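Local atomic coordinates of sulfotransferase (Alicyclobacillus acidocaldarius subsp. acidocaldarius, PDB entry 3RNL), a protein that probably acts as a sulfotransferase, moving a sulfuryl group from a donor onto an acceptor that is not identified. Residues T99-Y104 and R173-F178; N10-A16 and A110-L116. All blocks are in the same frame, centred on the assembly; numbering follows the deposited sequence. Where two conformers were deposited one is given.

In the fold
The two contacts belong to the sheet and to one helical layer of an alpha-beta-alpha sandwich, and their centres lie about 11 Å apart. Interaction 2 joins strands 11-13 and 111-116, neighbours in the middle of a five-stranded parallel sheet; interaction 1 pairs helices 99-106 and 167-178, which lie on the sheet face carrying Phe-12 and Ile-112. Direct packing connects the layers: Phe-178 CE2 is 3.9 Å from Ile-112 CD1. Along the chain the segments alternate, 10-16, 99-104, 110-116 and 173-178; helix 99-106 is followed directly by strand 111-116. The helix pair is thus one outer layer over strands brought together from distant parts of the sequence.

Interaction 1. Residues T99-Y104 and R173-F178; sequences TAQRMY and RYLDVF. With MG (magnesium ion), chain C.
In the helical layer of this alpha-beta-alpha sandwich, Ala-100 of helix 99-106 is a knob in a hole on helix 167-178 lined by Arg-173, Tyr-174, Val-177 and Phe-178. The segment axes approach to 9.2 Å and run nearly parallel, at 24°, a spacing consistent with the small alanine knob. Ala-100 CB stands over the middle of the Tyr-174 ring, 3.6 Å from its centroid and almost on the ring normal, which defines a CH-pi contact. At the far end of that ring, Tyr-174 OH reaches Thr-99 CG2 at 3.3 Å; its hydrogen bond goes instead to the carbonyl of Tyr-93. The selenium of Met-103 (selenomethionine) lies at the ring edge in one of two modelled conformers, a Met-aromatic contact of limited certainty.

Val-177 packs alongside, between Ala-100 and Tyr-104. With CG1 anti to the backbone N (chi1 170°), that branch is directed at Tyr-104 CB, 3.4 Å away, while CG2 lies against Ala-100 CB. Beyond it, Tyr-104 presents its ring edge to the face of Phe-178 in a T-shaped pair, centroids 5.6 Å apart and planes at 71°. Met-103 CB meets Phe-178 CZ at 3.8 Å, near the plane of that ring. Asp-176 takes no part in the contact: its carbonyl O binds magnesium at 2.3 Å together with four waters, and its OD2 forms a salt bridge with Lys-172. Tyr-174 and Phe-178 also rest on Ile-112, so this is a single knob-into-hole contact between neighbouring, nearly parallel helices laid on a parallel sheet.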
loop_
_atom_site.group_PDB
_atom_site.type_symbol
_atom_site.label_atom_id
_atom_site.label_comp_id
_atom_site.label_asym_id
_atom_site.label_seq_id
_atom_site.Cartn_x
_atom_site.Cartn_y
_atom_site.Cartn_z
ATOM N N THR A 99 -0.311 12.909 0.894
ATOM C CA THR A 99 0.986 12.238 0.900
ATOM C C THR A 99 1.787 12.463 -0.381
ATOM O O THR A 99 2.973 12.816 -0.326
ATOM C CB THR A 99 0.814 10.719 1.150
ATOM O OG1 THR A 99 0.020 10.528 2.337
ATOM C CG2 THR A 99 2.174 10.044 1.343
ATOM N N ALA A 100 1.143 12.248 -1.527
ATOM C CA ALA A 100 1.839 12.349 -2.805
ATOM C C ALA A 100 2.502 13.715 -2.944
ATOM O O ALA A 100 3.656 13.801 -3.342
ATOM C CB ALA A 100 0.870 12.116 -3.978
ATOM N N GLN A 101 1.765 14.774 -2.628
ATOM C CA GLN A 101 2.304 16.128 -2.799
ATOM C C GLN A 101 3.479 16.413 -1.846
ATOM O O GLN A 101 4.456 17.077 -2.223
ATOM C CB GLN A 101 1.199 17.196 -2.671
ATOM C CG GLN A 101 1.711 18.627 -2.988
ATOM C CD GLN A 101 2.094 18.791 -4.456
ATOM O OE1 GLN A 101 1.273 18.594 -5.344
ATOM N NE2 GLN A 101 3.354 19.147 -4.713
ATOM N N ARG A 102 3.414 15.907 -0.613
ATOM C CA ARG A 102 4.550 16.080 0.310
ATOM C C ARG A 102 5.791 15.349 -0.179
ATOM O O ARG A 102 6.921 15.855 -0.061
ATOM C CB ARG A 102 4.223 15.571 1.722
ATOM C CG ARG A 102 3.112 16.328 2.384
ATOM C CD ARG A 102 2.797 15.833 3.825
ATOM N NE ARG A 102 1.491 16.381 4.136
ATOM C CZ ARG A 102 0.366 15.674 4.173
ATOM N NH1 ARG A 102 0.384 14.340 4.041
ATOM N NH2 ARG A 102 -0.774 16.305 4.406
HETATM N N MSE A 103 5.603 14.137 -0.696
HETATM C CA MSE A 103 6.725 13.388 -1.271
HETATM C C MSE A 103 7.320 14.138 -2.440
HETATM O O MSE A 103 8.538 14.238 -2.577
HETATM C CB MSE A 103 6.271 12.022 -1.780
HETATM C CG MSE A 103 5.940 11.021 -0.707
HETATM SE SE MSE A 103 5.112 9.464 -1.574
HETATM C CE MSE A 103 5.343 8.193 -0.128
ATOM N N TYR A 104 6.451 14.639 -3.310
ATOM C CA TYR A 104 6.918 15.348 -4.495
ATOM C C TYR A 104 7.693 16.609 -4.131
ATOM O O TYR A 104 8.696 16.992 -4.782
ATOM C CB TYR A 104 5.711 15.702 -5.380
ATOM C CG TYR A 104 6.113 16.376 -6.671
ATOM C CD1 TYR A 104 6.380 15.626 -7.813
ATOM C CD2 TYR A 104 6.238 17.767 -6.741
ATOM C CE1 TYR A 104 6.760 16.240 -8.990
ATOM C CE2 TYR A 104 6.612 18.380 -7.907
ATOM C CZ TYR A 104 6.878 17.611 -9.028
ATOM O OH TYR A 104 7.234 18.220 -10.206
ATOM N N ARG A 173 -4.577 10.699 -7.495
ATOM C CA ARG A 173 -3.752 11.725 -6.842
ATOM C C ARG A 173 -2.262 11.499 -7.137
ATOM O O ARG A 173 -1.531 12.447 -7.418
ATOM C CB ARG A 173 -4.025 11.758 -5.326
ATOM C CG ARG A 173 -3.257 12.834 -4.541
ATOM C CD ARG A 173 -3.577 14.274 -4.976
ATOM N NE ARG A 173 -5.009 14.572 -5.127
ATOM C CZ ARG A 173 -5.821 14.921 -4.134
ATOM N NH1 ARG A 173 -7.106 15.199 -4.388
ATOM N NH2 ARG A 173 -5.355 14.986 -2.883
ATOM N N TYR A 174 -1.803 10.246 -7.085
ATOM C CA TYR A 174 -0.401 9.958 -7.424
ATOM C C TYR A 174 -0.097 10.193 -8.896
ATOM O O TYR A 174 0.972 10.728 -9.234
ATOM C CB TYR A 174 0.010 8.540 -7.016
ATOM C CG TYR A 174 0.407 8.489 -5.558
ATOM C CD1 TYR A 174 1.739 8.677 -5.176
ATOM C CD2 TYR A 174 -0.552 8.322 -4.560
ATOM C CE1 TYR A 174 2.113 8.653 -3.827
ATOM C CE2 TYR A 174 -0.186 8.294 -3.204
ATOM C CZ TYR A 174 1.141 8.472 -2.849
ATOM O OH TYR A 174 1.499 8.462 -1.510
ATOM N N LEU A 175 -1.003 9.781 -9.778
ATOM C CA LEU A 175 -0.780 10.029 -11.210
ATOM C C LEU A 175 -0.754 11.520 -11.506
ATOM O O LEU A 175 0.047 11.988 -12.343
ATOM C CB LEU A 175 -1.849 9.352 -12.061
ATOM C CG LEU A 175 -1.796 7.818 -12.008
ATOM C CD1 LEU A 175 -3.037 7.216 -12.642
ATOM C CD2 LEU A 175 -0.556 7.338 -12.726
ATOM N N ASP A 176 -1.632 12.276 -10.852
ATOM C CA ASP A 176 -1.636 13.723 -11.062
ATOM C C ASP A 176 -0.324 14.340 -10.579
ATOM O O ASP A 176 0.284 15.163 -11.252
ATOM C CB ASP A 176 -2.782 14.400 -10.302
ATOM C CG ASP A 176 -4.143 14.116 -10.909
ATOM O OD1 ASP A 176 -4.208 13.641 -12.073
ATOM O OD2 ASP A 176 -5.154 14.395 -10.225
ATOM N N VAL A 177 0.109 13.973 -9.390
ATOM C CA VAL A 177 1.295 14.631 -8.818
ATOM C C VAL A 177 2.600 14.216 -9.520
ATOM O O VAL A 177 3.441 15.070 -9.869
ATOM C CB VAL A 177 1.386 14.340 -7.296
ATOM C CG1 VAL A 177 2.731 14.805 -6.724
ATOM C CG2 VAL A 177 0.219 15.014 -6.559
ATOM N N PHE A 178 2.800 12.906 -9.659
ATOM C CA PHE A 178 4.057 12.402 -10.207
ATOM C C PHE A 178 4.093 12.190 -11.712
ATOM O O PHE A 178 5.170 12.210 -12.307
ATOM C CB PHE A 178 4.441 11.094 -9.486
ATOM C CG PHE A 178 4.933 11.326 -8.097
ATOM C CD1 PHE A 178 6.250 11.688 -7.889
ATOM C CD2 PHE A 178 4.070 11.256 -7.004
ATOM C CE1 PHE A 178 6.727 11.940 -6.598
ATOM C CE2 PHE A 178 4.541 11.516 -5.717
ATOM C CZ PHE A 178 5.873 11.866 -5.519
HETATM MG MG MG C . 0.016 16.586 -13.077
HETATM O O HOH W 1 -1.645 15.959 -14.059
HETATM O O HOH W 2 1.314 17.657 -11.641
HETATM O O HOH W 3 -1.695 17.760 -11.583
HETATM O O HOH W 4 1.975 15.457 -14.007
#

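Interaction 2. Residues N10-A16 and A110-L116; sequences NFFIVGA and AKILIML
Phe-12 and Ile-112 form the middle of three parallel beta bridges between strands 11-13 and 111-116, at the centre of the alpha-beta sheet. Backbone bonds alternate between the strands. Phe-12 N donates to Lys-111 O at 2.9 Å, and Phe-12 O accepts from Leu-113 N at the same length and 177° at the hydrogen, so Phe-12 is gripped through both its polar backbone atoms.

The tight part is on the side of Phe-12, Val-14 and Ile-112. Val-14 CG2, set between the backbone N and the carbonyl carbon (chi1 of CG1 -57°), lies 3.5 Å from Ile-114 CG1 and 3.8 Å from Ile-112 CG2. Ala-110 CB meets the Phe-12 ring at its edge, 3.7 Å from CE2. On the reverse face Leu-113 CD1 touches Ile-13 CG1 at 4.0 Å, and helices 21-29 and 195-206 cover this face.

Packing thins toward the partly exposed end: Phe-11 CB and Lys-111 CB are 4.1 Å apart, and the Asn-10 side chain stays clear of segment 110-116. Asn-10 OD1 bonds Val-86 N, its ND2 Arg-84 O, and the extended Lys-111 carries NZ to Phe-205 O.

At the opposite end segment 10-16 leads toward helix 21-29, the position that in relatives holds the phosphosulfate-binding loop, probably also here. A cis peptide joins Gly-15 to Ala-16, and Gly-15 O receives Met-115 N on a lone pair at 2.8 Å.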
loop_
_atom_site.group_PDB
_atom_site.type_symbol
_atom_site.label_atom_id
_atom_site.label_comp_id
_atom_site.label_asym_id
_atom_site.label_seq_id
_atom_site.Cartn_x
_atom_site.Cartn_y
_atom_site.Cartn_z
ATOM N N ASN A 10 14.809 7.248 -3.441
ATOM C CA ASN A 10 14.265 7.599 -4.749
ATOM C C ASN A 10 13.029 6.851 -5.259
ATOM O O ASN A 10 12.642 7.031 -6.417
ATOM C CB ASN A 10 15.364 7.715 -5.787
ATOM C CG ASN A 10 16.137 6.437 -5.929
ATOM O OD1 ASN A 10 15.642 5.373 -5.592
ATOM N ND2 ASN A 10 17.366 6.538 -6.420
ATOM N N PHE A 11 12.500 5.930 -4.461
ATOM C CA PHE A 11 11.221 5.308 -4.799
ATOM C C PHE A 11 10.461 4.962 -3.532
ATOM O O PHE A 11 11.053 4.878 -2.442
ATOM C CB PHE A 11 11.389 4.096 -5.749
ATOM C CG PHE A 11 11.883 2.824 -5.087
ATOM C CD1 PHE A 11 10.986 1.847 -4.667
ATOM C CD2 PHE A 11 13.251 2.576 -4.966
ATOM C CE1 PHE A 11 11.440 0.649 -4.076
ATOM C CE2 PHE A 11 13.719 1.391 -4.388
ATOM C CZ PHE A 11 12.807 0.421 -3.943
ATOM N N PHE A 12 9.145 4.816 -3.658
ATOM C CA PHE A 12 8.324 4.488 -2.501
ATOM C C PHE A 12 7.335 3.431 -2.895
ATOM O O PHE A 12 6.789 3.470 -3.993
ATOM C CB PHE A 12 7.557 5.732 -2.023
ATOM C CG PHE A 12 8.464 6.860 -1.609
ATOM C CD1 PHE A 12 8.974 6.914 -0.325
ATOM C CD2 PHE A 12 8.799 7.862 -2.499
ATOM C CE1 PHE A 12 9.818 7.938 0.055
ATOM C CE2 PHE A 12 9.637 8.904 -2.116
ATOM C CZ PHE A 12 10.147 8.938 -0.839
ATOM N N ILE A 13 7.110 2.484 -1.991
ATOM C CA ILE A 13 6.047 1.496 -2.164
ATOM C C ILE A 13 4.922 2.000 -1.277
ATOM O O ILE A 13 5.065 2.072 -0.056
ATOM C CB ILE A 13 6.520 0.106 -1.715
ATOM C CG1 ILE A 13 7.651 -0.369 -2.641
ATOM C CG2 ILE A 13 5.354 -0.889 -1.739
ATOM C CD1 ILE A 13 8.381 -1.640 -2.138
ATOM N N VAL A 14 3.843 2.457 -1.904
ATOM C CA VAL A 14 2.858 3.240 -1.151
ATOM C C VAL A 14 1.599 2.524 -0.680
ATOM O O VAL A 14 0.747 3.131 -0.026
ATOM C CB VAL A 14 2.470 4.516 -1.922
ATOM C CG1 VAL A 14 3.728 5.345 -2.207
ATOM C CG2 VAL A 14 1.755 4.152 -3.232
ATOM N N GLY A 15 1.430 1.263 -1.056
ATOM C CA GLY A 15 0.195 0.571 -0.691
ATOM C C GLY A 15 -0.185 -0.308 -1.863
ATOM O O GLY A 15 0.604 -0.436 -2.811
ATOM N N ALA A 16 -1.410 -0.827 -1.855
ATOM C CA ALA A 16 -2.339 -0.558 -0.771
ATOM C C ALA A 16 -2.131 -1.574 0.351
ATOM O O ALA A 16 -1.413 -2.559 0.174
ATOM C CB ALA A 16 -3.785 -0.652 -1.296
ATOM N N ALA A 110 11.092 11.068 -7.641
ATOM C CA ALA A 110 10.818 9.740 -7.072
ATOM C C ALA A 110 9.903 8.877 -7.937
ATOM O O ALA A 110 9.003 9.377 -8.598
ATOM C CB ALA A 110 10.235 9.870 -5.653
ATOM N N LYS A 111 10.112 7.564 -7.883
ATOM C CA LYS A 111 9.212 6.626 -8.555
ATOM C C LYS A 111 8.300 5.969 -7.528
ATOM O O LYS A 111 8.670 5.811 -6.364
ATOM C CB LYS A 111 10.003 5.561 -9.305
ATOM C CG LYS A 111 10.792 6.150 -10.474
ATOM C CD LYS A 111 11.735 5.108 -11.095
ATOM C CE LYS A 111 12.681 5.810 -12.088
ATOM N NZ LYS A 111 13.721 4.917 -12.677
ATOM N N ILE A 112 7.093 5.628 -7.958
ATOM C CA ILE A 112 6.060 5.171 -7.045
ATOM C C ILE A 112 5.599 3.787 -7.475
ATOM O O ILE A 112 5.243 3.604 -8.648
ATOM C CB ILE A 112 4.839 6.098 -7.130
ATOM C CG1 ILE A 112 5.237 7.566 -6.912
ATOM C CG2 ILE A 112 3.731 5.632 -6.156
ATOM C CD1 ILE A 112 5.749 7.866 -5.501
ATOM N N LEU A 113 5.620 2.825 -6.548
ATOM C CA LEU A 113 5.043 1.497 -6.787
ATOM C C LEU A 113 3.758 1.338 -6.006
ATOM O O LEU A 113 3.731 1.571 -4.795
ATOM C CB LEU A 113 6.019 0.396 -6.335
ATOM C CG LEU A 113 7.231 0.221 -7.258
ATOM C CD1 LEU A 113 8.288 -0.685 -6.617
ATOM C CD2 LEU A 113 6.776 -0.359 -8.597
ATOM N N ILE A 114 2.696 0.924 -6.695
ATOM C CA ILE A 114 1.393 0.722 -6.061
ATOM C C ILE A 114 0.974 -0.693 -6.386
ATOM O O ILE A 114 1.067 -1.090 -7.544
ATOM C CB ILE A 114 0.343 1.661 -6.693
ATOM C CG1 ILE A 114 0.718 3.123 -6.440
ATOM C CG2 ILE A 114 -1.073 1.342 -6.162
ATOM C CD1 ILE A 114 -0.142 4.130 -7.216
HETATM N N MSE A 115 0.526 -1.462 -5.389
HETATM C CA MSE A 115 -0.018 -2.795 -5.686
HETATM C C MSE A 115 -1.474 -2.831 -5.243
HETATM O O MSE A 115 -1.795 -2.425 -4.126
HETATM C CB MSE A 115 0.773 -3.918 -5.004
HETATM C CG MSE A 115 0.212 -5.310 -5.338
HETATM SE SE MSE A 115 1.547 -6.731 -5.231
HETATM C CE MSE A 115 2.762 -5.905 -3.987
ATOM N N LEU A 116 -2.355 -3.294 -6.127
ATOM C CA LEU A 116 -3.785 -3.304 -5.838
ATOM C C LEU A 116 -4.329 -4.707 -5.920
ATOM O O LEU A 116 -3.913 -5.503 -6.747
ATOM C CB LEU A 116 -4.545 -2.424 -6.843
ATOM C CG LEU A 116 -4.059 -0.980 -6.979
ATOM C CD1 LEU A 116 -4.832 -0.260 -8.099
ATOM C CD2 LEU A 116 -4.222 -0.220 -5.661
#